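PDB 3HIM: probable transcriptional regulator from Rhodococcus jostii, which probably binds cis-regulatory DNA and controls transcription as a two-domain regulator of the TetR family. Local coordinates for residues S173-F176 with T180-D183; K138-I143 with L163-L168; T59-L64 with P123-I128; K32-T37 with Q115-S120. All coordinates share one frame; numbering follows the deposited sequence. Where two conformers were deposited one is given.

Contact 1. Residues S173-F176 with T180-D183; sequences SRWF and TYSD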
loop_
_atom_site.group_PDB
_atom_site.type_symbol
_atom_site.label_atom_id
_atom_site.label_comp_id
_atom_site.label_asym_id
_atom_site.label_seq_id
_atom_site.Cartn_x
_atom_site.Cartn_y
_atom_site.Cartn_z
ATOM N N SER B 173 1.268 5.707 2.384
ATOM C CA SER B 173 2.052 5.500 3.609
ATOM C C SER B 173 3.241 4.564 3.379
ATOM O O SER B 173 4.202 4.580 4.142
ATOM C CB SER B 173 1.182 5.006 4.772
ATOM O OG SER B 173 0.221 5.987 5.117
ATOM N N ARG B 174 3.163 3.760 2.320
ATOM C CA ARG B 174 4.248 2.860 1.937
ATOM C C ARG B 174 5.358 3.598 1.209
ATOM O O ARG B 174 6.501 3.504 1.616
ATOM C CB ARG B 174 3.733 1.715 1.051
ATOM C CG ARG B 174 4.800 0.649 0.693
ATOM C CD ARG B 174 4.247 -0.406 -0.300
ATOM N NE ARG B 174 3.742 0.255 -1.507
ATOM C CZ ARG B 174 4.505 0.716 -2.488
ATOM N NH1 ARG B 174 5.833 0.553 -2.459
ATOM N NH2 ARG B 174 3.945 1.335 -3.513
ATOM N N TRP B 175 5.024 4.335 0.145
ATOM C CA TRP B 175 6.063 4.864 -0.769
ATOM C C TRP B 175 6.512 6.281 -0.473
ATOM O O TRP B 175 7.559 6.702 -0.949
ATOM C CB TRP B 175 5.648 4.769 -2.254
ATOM C CG TRP B 175 4.397 5.563 -2.608
ATOM C CD1 TRP B 175 3.115 5.073 -2.723
ATOM C CD2 TRP B 175 4.312 6.964 -2.900
ATOM N NE1 TRP B 175 2.238 6.088 -3.047
ATOM C CE2 TRP B 175 2.945 7.254 -3.175
ATOM C CE3 TRP B 175 5.246 8.003 -2.954
ATOM C CZ2 TRP B 175 2.502 8.539 -3.497
ATOM C CZ3 TRP B 175 4.798 9.289 -3.263
ATOM C CH2 TRP B 175 3.438 9.541 -3.540
ATOM N N PHE B 176 5.712 7.028 0.276
ATOM C CA PHE B 176 6.000 8.444 0.478
ATOM C C PHE B 176 7.095 8.622 1.541
ATOM O O PHE B 176 7.155 7.855 2.486
ATOM C CB PHE B 176 4.715 9.156 0.877
ATOM C CG PHE B 176 4.857 10.635 1.070
ATOM C CD1 PHE B 176 5.242 11.153 2.305
ATOM C CD2 PHE B 176 4.572 11.507 0.030
ATOM C CE1 PHE B 176 5.370 12.520 2.500
ATOM C CE2 PHE B 176 4.698 12.893 0.211
ATOM C CZ PHE B 176 5.094 13.395 1.443
ATOM N N THR B 180 9.752 12.694 -6.667
ATOM C CA THR B 180 8.698 13.568 -7.191
ATOM C C THR B 180 7.783 14.091 -6.095
ATOM O O THR B 180 7.447 15.274 -6.061
ATOM C CB THR B 180 7.849 12.887 -8.254
ATOM O OG1 THR B 180 8.713 12.262 -9.207
ATOM C CG2 THR B 180 6.959 13.937 -8.968
ATOM N N TYR B 181 7.373 13.221 -5.188
ATOM C CA TYR B 181 6.398 13.665 -4.234
ATOM C C TYR B 181 6.915 13.581 -2.820
ATOM O O TYR B 181 6.945 12.503 -2.206
ATOM C CB TYR B 181 5.091 12.893 -4.405
ATOM C CG TYR B 181 4.530 12.971 -5.800
ATOM C CD1 TYR B 181 3.946 14.153 -6.280
ATOM C CD2 TYR B 181 4.574 11.856 -6.646
ATOM C CE1 TYR B 181 3.414 14.224 -7.570
ATOM C CE2 TYR B 181 4.042 11.908 -7.931
ATOM C CZ TYR B 181 3.463 13.083 -8.387
ATOM O OH TYR B 181 2.959 13.117 -9.661
ATOM N N SER B 182 7.328 14.736 -2.316
ATOM C CA SER B 182 7.823 14.847 -0.954
ATOM C C SER B 182 6.996 15.906 -0.197
ATOM O O SER B 182 7.155 16.100 1.013
ATOM C CB SER B 182 9.313 15.187 -0.972
ATOM O OG SER B 182 9.526 16.388 -1.693
ATOM N N ASP B 183 6.098 16.564 -0.922
ATOM C CA ASP B 183 5.181 17.537 -0.346
ATOM C C ASP B 183 3.762 16.938 -0.387
ATOM O O ASP B 183 3.218 16.750 -1.473
ATOM C CB ASP B 183 5.263 18.848 -1.155
ATOM C CG ASP B 183 4.327 19.927 -0.639
ATOM O OD1 ASP B 183 3.379 19.610 0.111
ATOM O OD2 ASP B 183 4.528 21.103 -1.004
#
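Within 180-183 the touching residues are Tyr181, Ser182 and Asp183, and they meet Trp175 and Phe176 at the C-terminal end of helix 158-175. Tyr181 comes first, with Thr180 CG2 lying 3.6 Å above the centre of its ring. Tyr181 CB points to the helix end and lies at the edge of the Trp175 indole, 3.8 Å from Trp175 CZ3, while Tyr181 CD2 is 4.0 Å from Trp175 CH2. Tyr181 O then lies obliquely to the Phe176 ring, 3.3 Å from Phe176 CE2. Ser182 contributes backbone: its O is 3.4 Å from Phe176 CZ, and its CB is directed away. Phe176 reaches this turn because its CG stands opposite the backbone N (chi1 -178°), just where the chain leaves helical geometry. Asp183 presents its N to Phe176 CZ at 4.1 Å. Its carboxylate serves the following helix, 184-198, as N-cap and pairs with Arg185. Leu163 of the second subunit packs on both Trp175 and Tyr181, so this turn also belongs to the dimer interface. With carbon meeting carbon at the indole and backbone carbonyls meeting ring carbons at Phe176, the turn relies on shape and van der Waals contact across these segments, while its polar bonds run to other partners.

Contact 2. Residues K138-I143 with L163-L168; sequences KVFTRI and LAITSL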
loop_
_atom_site.group_PDB
_atom_site.type_symbol
_atom_site.label_atom_id
_atom_site.label_comp_id
_atom_site.label_asym_id
_atom_site.label_seq_id
_atom_site.Cartn_x
_atom_site.Cartn_y
_atom_site.Cartn_z
ATOM N N LYS B 138 -16.781 4.044 3.864
ATOM C CA LYS B 138 -18.157 4.516 3.706
ATOM C C LYS B 138 -18.265 6.057 3.554
ATOM O O LYS B 138 -19.218 6.560 2.933
ATOM C CB LYS B 138 -19.063 3.999 4.844
ATOM N N VAL B 139 -17.281 6.787 4.100
ATOM C CA VAL B 139 -17.229 8.252 3.941
ATOM C C VAL B 139 -17.126 8.586 2.467
ATOM O O VAL B 139 -17.780 9.516 1.973
ATOM C CB VAL B 139 -16.050 8.914 4.706
ATOM C CG1 VAL B 139 -15.954 10.425 4.366
ATOM C CG2 VAL B 139 -16.201 8.706 6.215
ATOM N N PHE B 140 -16.320 7.809 1.759
ATOM C CA PHE B 140 -16.150 8.050 0.340
ATOM C C PHE B 140 -17.361 7.551 -0.441
ATOM O O PHE B 140 -17.841 8.245 -1.327
ATOM C CB PHE B 140 -14.827 7.469 -0.191
ATOM C CG PHE B 140 -13.593 8.208 0.303
ATOM C CD1 PHE B 140 -13.335 9.519 -0.101
ATOM C CD2 PHE B 140 -12.683 7.586 1.160
ATOM C CE1 PHE B 140 -12.192 10.210 0.351
ATOM C CE2 PHE B 140 -11.552 8.261 1.616
ATOM C CZ PHE B 140 -11.300 9.579 1.212
ATOM N N THR B 141 -17.883 6.374 -0.098
ATOM C CA THR B 141 -19.037 5.854 -0.838
ATOM C C THR B 141 -20.256 6.783 -0.722
ATOM O O THR B 141 -20.956 7.001 -1.717
ATOM C CB THR B 141 -19.393 4.361 -0.484
ATOM O OG1 THR B 141 -19.692 4.260 0.901
ATOM C CG2 THR B 141 -18.237 3.449 -0.750
ATOM N N ARG B 142 -20.486 7.351 0.468
ATOM C CA ARG B 142 -21.558 8.326 0.660
ATOM C C ARG B 142 -21.395 9.525 -0.292
ATOM O O ARG B 142 -22.343 9.908 -0.978
ATOM C CB ARG B 142 -21.636 8.788 2.123
ATOM N N ILE B 143 -20.184 10.077 -0.363
ATOM C CA ILE B 143 -19.918 11.238 -1.213
ATOM C C ILE B 143 -20.157 10.862 -2.671
ATOM O O ILE B 143 -20.832 11.595 -3.390
ATOM C CB ILE B 143 -18.490 11.814 -1.002
ATOM C CG1 ILE B 143 -18.426 12.546 0.342
ATOM C CG2 ILE B 143 -18.071 12.773 -2.157
ATOM C CD1 ILE B 143 -17.045 12.552 0.966
ATOM N N LEU B 163 -13.113 1.861 -3.013
ATOM C CA LEU B 163 -11.915 1.011 -2.817
ATOM C C LEU B 163 -10.672 1.656 -3.424
ATOM O O LEU B 163 -9.665 1.828 -2.728
ATOM C CB LEU B 163 -12.062 -0.408 -3.383
ATOM C CG LEU B 163 -10.722 -1.184 -3.598
ATOM C CD1 LEU B 163 -10.017 -1.580 -2.251
ATOM C CD2 LEU B 163 -10.898 -2.430 -4.450
ATOM N N ALA B 164 -10.742 2.042 -4.698
ATOM C CA ALA B 164 -9.547 2.569 -5.337
ATOM C C ALA B 164 -9.012 3.800 -4.606
ATOM O O ALA B 164 -7.800 3.951 -4.438
ATOM C CB ALA B 164 -9.780 2.856 -6.804
ATOM N N ILE B 165 -9.909 4.681 -4.169
ATOM C CA ILE B 165 -9.490 5.880 -3.459
ATOM C C ILE B 165 -8.870 5.542 -2.097
ATOM O O ILE B 165 -7.843 6.098 -1.701
ATOM C CB ILE B 165 -10.667 6.892 -3.309
ATOM C CG1 ILE B 165 -10.953 7.583 -4.648
ATOM C CG2 ILE B 165 -10.355 7.932 -2.228
ATOM C CD1 ILE B 165 -12.370 8.164 -4.748
ATOM N N THR B 166 -9.482 4.611 -1.380
ATOM C CA THR B 166 -8.992 4.266 -0.054
ATOM C C THR B 166 -7.643 3.555 -0.231
ATOM O O THR B 166 -6.690 3.809 0.521
ATOM C CB THR B 166 -9.998 3.410 0.727
ATOM O OG1 THR B 166 -10.274 2.233 -0.014
ATOM C CG2 THR B 166 -11.291 4.137 0.857
ATOM N N SER B 167 -7.563 2.719 -1.265
ATOM C CA SER B 167 -6.335 2.021 -1.593
ATOM C C SER B 167 -5.155 2.979 -1.909
ATOM O O SER B 167 -4.029 2.800 -1.400
ATOM C CB SER B 167 -6.587 1.028 -2.726
ATOM O OG SER B 167 -5.352 0.589 -3.218
ATOM N N LEU B 168 -5.416 4.008 -2.724
ATOM C CA LEU B 168 -4.381 5.026 -3.040
ATOM C C LEU B 168 -3.845 5.765 -1.819
ATOM O O LEU B 168 -2.630 5.938 -1.685
ATOM C CB LEU B 168 -4.883 6.058 -4.065
ATOM C CG LEU B 168 -5.040 5.514 -5.485
ATOM C CD1 LEU B 168 -5.794 6.517 -6.336
ATOM C CD2 LEU B 168 -3.679 5.217 -6.065
#
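Phe140 has its CG opposite its own carbonyl carbon (chi1 -70°), which swings the ring from helix 123-149 to helix 158-175; there Ile165 has turned its CG2 branch to the side opposite its backbone N, and the two meet. The evidence for a CH-pi contact is direct: Ile165 CG2 sits 3.8 Å from the centroid of the Phe140 ring and only 5° off the ring normal. All six ring carbons are accordingly almost equidistant from the methyl, with Phe140 CE1 and Ile165 CG2 3.9 Å apart. Thr166 adds a second methyl, its CG2 coming obliquely to within 3.7 Å of Phe140 CD2. The Thr166 hydroxyl takes a different direction, turned back to its own helix, where the backbone carbonyls of Leu163 and Ala162 are both within reach; the methyl is thereby left facing the aromatic ring. Around the pair, Tyr100 of helix 89-106 meets Phe140 edge-to-face, Ile79 of helix 60-82 also touches the ring, and Ala195 of helix 184-198 packs on Ile165. A serine in place of Phe140 would probably leave the methyls of Ile165 and Thr166 without their aromatic partner and open a gap among these helices. All three touching residues are buried. An aromatic ring capped on one face by an isoleucine methyl and flanked by a threonine methyl, between helices 123-149 and 158-175 with further helices around it, fits the all-helical core of the TetR C-terminal domain, which in this family commonly combines ligand binding and dimerisation.

Contact 3. Residues T59-L64 with P123-I128; sequences TKESLL and PEHFAI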
loop_
_atom_site.group_PDB
_atom_site.type_symbol
_atom_site.label_atom_id
_atom_site.label_comp_id
_atom_site.label_asym_id
_atom_site.label_seq_id
_atom_site.Cartn_x
_atom_site.Cartn_y
_atom_site.Cartn_z
ATOM N N THR B 59 0.438 -5.917 27.735
ATOM C CA THR B 59 0.967 -6.817 26.705
ATOM C C THR B 59 1.447 -6.002 25.512
ATOM O O THR B 59 1.008 -4.840 25.325
ATOM C CB THR B 59 -0.084 -7.863 26.233
ATOM O OG1 THR B 59 -1.052 -7.246 25.369
ATOM C CG2 THR B 59 -0.817 -8.497 27.430
ATOM N N LYS B 60 2.335 -6.607 24.715
ATOM C CA LYS B 60 2.749 -6.034 23.435
ATOM C C LYS B 60 1.520 -5.775 22.558
ATOM O O LYS B 60 1.404 -4.729 21.925
ATOM C CB LYS B 60 3.720 -6.967 22.691
ATOM C CG LYS B 60 4.854 -6.237 21.960
ATOM C CD LYS B 60 5.342 -6.885 20.633
ATOM C CE LYS B 60 5.524 -8.399 20.654
ATOM N NZ LYS B 60 6.696 -8.799 19.807
ATOM N N GLU B 61 0.605 -6.741 22.526
ATOM C CA GLU B 61 -0.538 -6.683 21.625
ATOM C C GLU B 61 -1.460 -5.533 21.985
ATOM O O GLU B 61 -2.072 -4.934 21.100
ATOM C CB GLU B 61 -1.306 -8.012 21.616
ATOM C CG GLU B 61 -2.442 -8.066 20.574
ATOM C CD GLU B 61 -3.746 -7.448 21.072
ATOM O OE1 GLU B 61 -3.885 -7.210 22.293
ATOM O OE2 GLU B 61 -4.652 -7.199 20.243
ATOM N N SER B 62 -1.539 -5.234 23.286
ATOM C CA SER B 62 -2.361 -4.144 23.781
ATOM C C SER B 62 -1.815 -2.833 23.237
ATOM O O SER B 62 -2.579 -1.927 22.910
ATOM C CB SER B 62 -2.389 -4.119 25.316
ATOM O OG SER B 62 -1.206 -3.551 25.860
ATOM N N LEU B 63 -0.491 -2.757 23.130
ATOM C CA LEU B 63 0.194 -1.553 22.691
ATOM C C LEU B 63 0.033 -1.368 21.179
ATOM O O LEU B 63 -0.161 -0.234 20.695
ATOM C CB LEU B 63 1.671 -1.626 23.085
ATOM C CG LEU B 63 2.628 -0.531 22.580
ATOM C CD1 LEU B 63 2.134 0.874 22.916
ATOM C CD2 LEU B 63 4.017 -0.769 23.158
ATOM N N LEU B 64 0.116 -2.480 20.438
ATOM C CA LEU B 64 -0.141 -2.451 19.004
ATOM C C LEU B 64 -1.593 -2.013 18.720
ATOM O O LEU B 64 -1.842 -1.176 17.842
ATOM C CB LEU B 64 0.137 -3.823 18.373
ATOM C CG LEU B 64 -0.318 -3.958 16.914
ATOM C CD1 LEU B 64 0.615 -3.143 16.013
ATOM C CD2 LEU B 64 -0.363 -5.427 16.494
ATOM N N PRO B 123 -8.691 -11.202 18.462
ATOM C CA PRO B 123 -9.974 -11.222 17.765
ATOM C C PRO B 123 -10.848 -9.994 18.053
ATOM O O PRO B 123 -11.327 -9.364 17.108
ATOM C CB PRO B 123 -10.638 -12.499 18.291
ATOM C CG PRO B 123 -9.455 -13.413 18.549
ATOM C CD PRO B 123 -8.400 -12.495 19.115
ATOM N N GLU B 124 -11.026 -9.636 19.324
ATOM C CA GLU B 124 -11.850 -8.479 19.670
ATOM C C GLU B 124 -11.260 -7.202 19.092
ATOM O O GLU B 124 -11.989 -6.331 18.601
ATOM C CB GLU B 124 -12.025 -8.337 21.181
ATOM N N HIS B 125 -9.935 -7.091 19.148
ATOM C CA HIS B 125 -9.269 -5.894 18.643
ATOM C C HIS B 125 -9.325 -5.841 17.122
ATOM O O HIS B 125 -9.554 -4.761 16.533
ATOM C CB HIS B 125 -7.833 -5.816 19.120
ATOM C CG HIS B 125 -7.683 -5.625 20.602
ATOM N ND1 HIS B 125 -6.535 -5.985 21.277
ATOM C CD2 HIS B 125 -8.530 -5.124 21.536
ATOM C CE1 HIS B 125 -6.671 -5.698 22.561
ATOM N NE2 HIS B 125 -7.877 -5.186 22.748
ATOM N N PHE B 126 -9.132 -6.992 16.477
ATOM C CA PHE B 126 -9.274 -7.036 15.018
ATOM C C PHE B 126 -10.669 -6.604 14.553
ATOM O O PHE B 126 -10.777 -5.823 13.607
ATOM C CB PHE B 126 -8.935 -8.416 14.437
ATOM C CG PHE B 126 -8.942 -8.440 12.937
ATOM C CD1 PHE B 126 -7.848 -7.959 12.220
ATOM C CD2 PHE B 126 -10.042 -8.912 12.238
ATOM C CE1 PHE B 126 -7.841 -7.971 10.817
ATOM C CE2 PHE B 126 -10.041 -8.940 10.814
ATOM C CZ PHE B 126 -8.949 -8.473 10.115
ATOM N N ALA B 127 -11.724 -7.091 15.216
ATOM C CA ALA B 127 -13.097 -6.730 14.819
ATOM C C ALA B 127 -13.354 -5.227 14.971
ATOM O O ALA B 127 -14.094 -4.649 14.189
ATOM C CB ALA B 127 -14.127 -7.515 15.597
ATOM N N ILE B 128 -12.740 -4.587 15.964
ATOM C CA ILE B 128 -12.964 -3.153 16.167
ATOM C C ILE B 128 -12.271 -2.327 15.076
ATOM O O ILE B 128 -12.833 -1.360 14.552
ATOM C CB ILE B 128 -12.484 -2.707 17.559
ATOM C CG1 ILE B 128 -13.417 -3.251 18.653
ATOM C CG2 ILE B 128 -12.349 -1.172 17.653
ATOM C CD1 ILE B 128 -12.741 -3.225 20.071
#
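His125 and Glu61 carry this contact between them, and the path along His125 from CB outward explains it. His125 CB points to helix 60-82 and already lies 3.6 Å from Glu61 OE2. At CG the separation from the same Glu61 OE2 is 3.4 Å, the torsion having placed CG opposite the carbonyl carbon (chi1 -66°). Next comes ND1, which donates its proton to Glu61 OE2. The bond is nearly straight, with an N-H...acceptor angle of 171°. The modelled 2.5 Å between His125 ND1 and Glu61 OE2 is very short for such a bond, and its exact value is doubtful. Glu61 CD lies at the ring edge, in its plane, and the carboxylate and imidazole planes are only 1° apart, so the two groups are nearly coplanar. This is a histidine-carboxylate hydrogen bond, and it joins two parts of the TetR architecture: Glu61 stands in the first turn of helix 60-82, which runs from the predicted DNA-binding region into the C-terminal domain, whereas His125 stands in the first turn of helix 123-149. Farther round the ring, CE1 of His125 comes 3.2 Å from Glu61 OE1. Tyr65, one turn beyond Glu61, stacks on the imidazole and would help fix its rotation. Glu61 OE2 also accepts from Ser122 N, so two N-H groups hold one oxygen. The nearby negative charge would be expected to favour a protonated imidazole. The start of Glu61's own helix is set by Thr59, whose OG1 accepts from Ser62 N at 2.9 Å as the N-cap.

Contact 4. Residues K32-T37 with Q115-S120; sequences KGYGAT and QYELRS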
loop_
_atom_site.group_PDB
_atom_site.type_symbol
_atom_site.label_atom_id
_atom_site.label_comp_id
_atom_site.label_asym_id
_atom_site.label_seq_id
_atom_site.Cartn_x
_atom_site.Cartn_y
_atom_site.Cartn_z
ATOM N N LYS B 32 12.868 -2.641 14.241
ATOM C CA LYS B 32 13.255 -4.021 14.555
ATOM C C LYS B 32 12.234 -5.062 14.090
ATOM O O LYS B 32 12.483 -6.273 14.184
ATOM C CB LYS B 32 13.498 -4.172 16.062
ATOM N N GLY B 33 11.088 -4.591 13.598
ATOM C CA GLY B 33 9.948 -5.459 13.294
ATOM C C GLY B 33 9.151 -5.744 14.552
ATOM O O GLY B 33 9.730 -5.998 15.615
ATOM N N TYR B 34 7.827 -5.709 14.434
ATOM C CA TYR B 34 6.923 -5.953 15.559
ATOM C C TYR B 34 7.187 -7.262 16.329
ATOM O O TYR B 34 7.230 -7.275 17.564
ATOM C CB TYR B 34 5.457 -5.928 15.082
ATOM C CG TYR B 34 4.492 -6.289 16.177
ATOM C CD1 TYR B 34 4.092 -5.335 17.114
ATOM C CD2 TYR B 34 4.010 -7.592 16.308
ATOM C CE1 TYR B 34 3.217 -5.666 18.146
ATOM C CE2 TYR B 34 3.146 -7.938 17.336
ATOM C CZ TYR B 34 2.744 -6.962 18.252
ATOM O OH TYR B 34 1.879 -7.287 19.269
ATOM N N GLY B 35 7.331 -8.362 15.586
ATOM C CA GLY B 35 7.511 -9.687 16.175
ATOM C C GLY B 35 8.824 -9.849 16.915
ATOM O O GLY B 35 8.921 -10.664 17.830
ATOM N N ALA B 36 9.832 -9.068 16.528
ATOM C CA ALA B 36 11.166 -9.183 17.128
ATOM C C ALA B 36 11.379 -8.236 18.300
ATOM O O ALA B 36 12.196 -8.523 19.180
ATOM C CB ALA B 36 12.260 -8.990 16.083
ATOM N N THR B 37 10.647 -7.118 18.314
ATOM C CA THR B 37 10.721 -6.169 19.429
ATOM C C THR B 37 9.896 -6.604 20.643
ATOM O O THR B 37 8.845 -7.240 20.526
ATOM C CB THR B 37 10.439 -4.673 19.017
ATOM O OG1 THR B 37 9.545 -4.059 19.949
ATOM C CG2 THR B 37 9.845 -4.570 17.665
ATOM N N GLN B 115 -1.383 -0.663 9.954
ATOM C CA GLN B 115 -1.879 -1.465 8.833
ATOM C C GLN B 115 -1.215 -2.849 8.704
ATOM O O GLN B 115 -1.892 -3.830 8.457
ATOM C CB GLN B 115 -1.756 -0.698 7.507
ATOM N N TYR B 116 0.102 -2.924 8.884
ATOM C CA TYR B 116 0.843 -4.103 8.444
ATOM C C TYR B 116 0.864 -5.213 9.489
ATOM O O TYR B 116 1.151 -6.369 9.164
ATOM C CB TYR B 116 2.281 -3.754 8.012
ATOM C CG TYR B 116 2.449 -2.710 6.899
ATOM C CD1 TYR B 116 1.356 -2.214 6.178
ATOM C CD2 TYR B 116 3.720 -2.242 6.557
ATOM C CE1 TYR B 116 1.524 -1.260 5.170
ATOM C CE2 TYR B 116 3.903 -1.298 5.543
ATOM C CZ TYR B 116 2.798 -0.802 4.864
ATOM O OH TYR B 116 2.981 0.131 3.860
ATOM N N GLU B 117 0.551 -4.871 10.736
ATOM C CA GLU B 117 0.558 -5.869 11.808
ATOM C C GLU B 117 -0.849 -6.275 12.311
ATOM O O GLU B 117 -0.995 -6.711 13.453
ATOM C CB GLU B 117 1.446 -5.405 12.971
ATOM C CG GLU B 117 2.760 -4.771 12.557
ATOM C CD GLU B 117 3.861 -5.775 12.221
ATOM O OE1 GLU B 117 3.588 -6.998 12.149
ATOM O OE2 GLU B 117 5.027 -5.329 12.044
ATOM N N LEU B 118 -1.868 -6.147 11.460
ATOM C CA LEU B 118 -3.249 -6.498 11.833
ATOM C C LEU B 118 -3.419 -7.957 12.208
ATOM O O LEU B 118 -4.265 -8.295 13.047
ATOM C CB LEU B 118 -4.229 -6.172 10.714
ATOM C CG LEU B 118 -4.463 -4.688 10.438
ATOM C CD1 LEU B 118 -5.069 -4.528 9.045
ATOM C CD2 LEU B 118 -5.348 -4.055 11.514
ATOM N N ARG B 119 -2.602 -8.793 11.581
ATOM C CA ARG B 119 -2.544 -10.228 11.838
ATOM C C ARG B 119 -2.175 -10.519 13.288
ATOM O O ARG B 119 -2.422 -11.625 13.777
ATOM C CB ARG B 119 -1.506 -10.893 10.920
ATOM C CG ARG B 119 -0.075 -10.443 11.224
ATOM C CD ARG B 119 0.983 -11.064 10.330
ATOM N NE ARG B 119 2.219 -10.299 10.462
ATOM C CZ ARG B 119 2.895 -9.766 9.455
ATOM N NH1 ARG B 119 2.499 -9.938 8.203
ATOM N NH2 ARG B 119 3.994 -9.075 9.700
ATOM N N SER B 120 -1.565 -9.539 13.958
ATOM C CA SER B 120 -1.126 -9.713 15.339
ATOM C C SER B 120 -2.180 -9.293 16.363
ATOM O O SER B 120 -1.984 -9.487 17.556
ATOM C CB SER B 120 0.167 -8.942 15.593
ATOM O OG SER B 120 1.269 -9.582 14.993
#
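Ser120 N donates to Glu117 O over 2.9 Å, closing the short 3-10 turn after helix 108-116 and gathering the two residues that meet Tyr34. This turn belongs to the C-terminal part of the TetR fold, and Tyr34 to the loop between helices 16-32 and 39-45, the latter within the predicted helix-turn-helix; the contact therefore spans the two domains. Tyr34 holds its CG opposite the backbone N (chi1 175°), which brings the ring alongside Ser120, beyond Glu117. Ser120 OG approaches the ring obliquely, 3.4 Å from Tyr34 CE2, and Ser120 CB lies 3.6 Å from that same CE2. The Glu117 carboxylate is inclined 42° to the ring and touches Tyr34 nearer its root. Arg119 NH2 forms a salt bridge with Glu117 OE1 at 3.2 Å, though the hydrogen bond within it is weak. From helix 60-82, Lys60 NZ hydrogen-bonds to the carbonyls of Tyr34 and Thr37 and makes a cation-pi contact with the Tyr34 ring, which Phe29 meets edge-to-face. A glycine replacing Tyr34 would probably leave a gap beside Ser120 and deprive Lys60 of its aromatic partner. The tightest approach across the segments is at the first side-chain carbon, where Glu117 OE2 lies 3.1 Å from Tyr34 CB.

Contacts 3 and 4 form one domain junction: their centres are 12 Å apart, and Glu61 CG of contact 3 packs 3.4 Å from Ser120 O of contact 4. Both join the predicted DNA-binding region to the C-terminal part. Helix 123-149 runs from contact 3 into contact 2, with centres 25 Å apart. Helix 158-175 then leads from contact 2 to contact 1; the nearest atoms of these two contacts are about 5 Å apart. Contact 1 also meets contact 4 directly, Arg174 CB lying 3.3 Å from Tyr116 OH. Contacts 1, 2 and 4 all touch the second subunit, whereas contact 3 touches no other chain of the assembly.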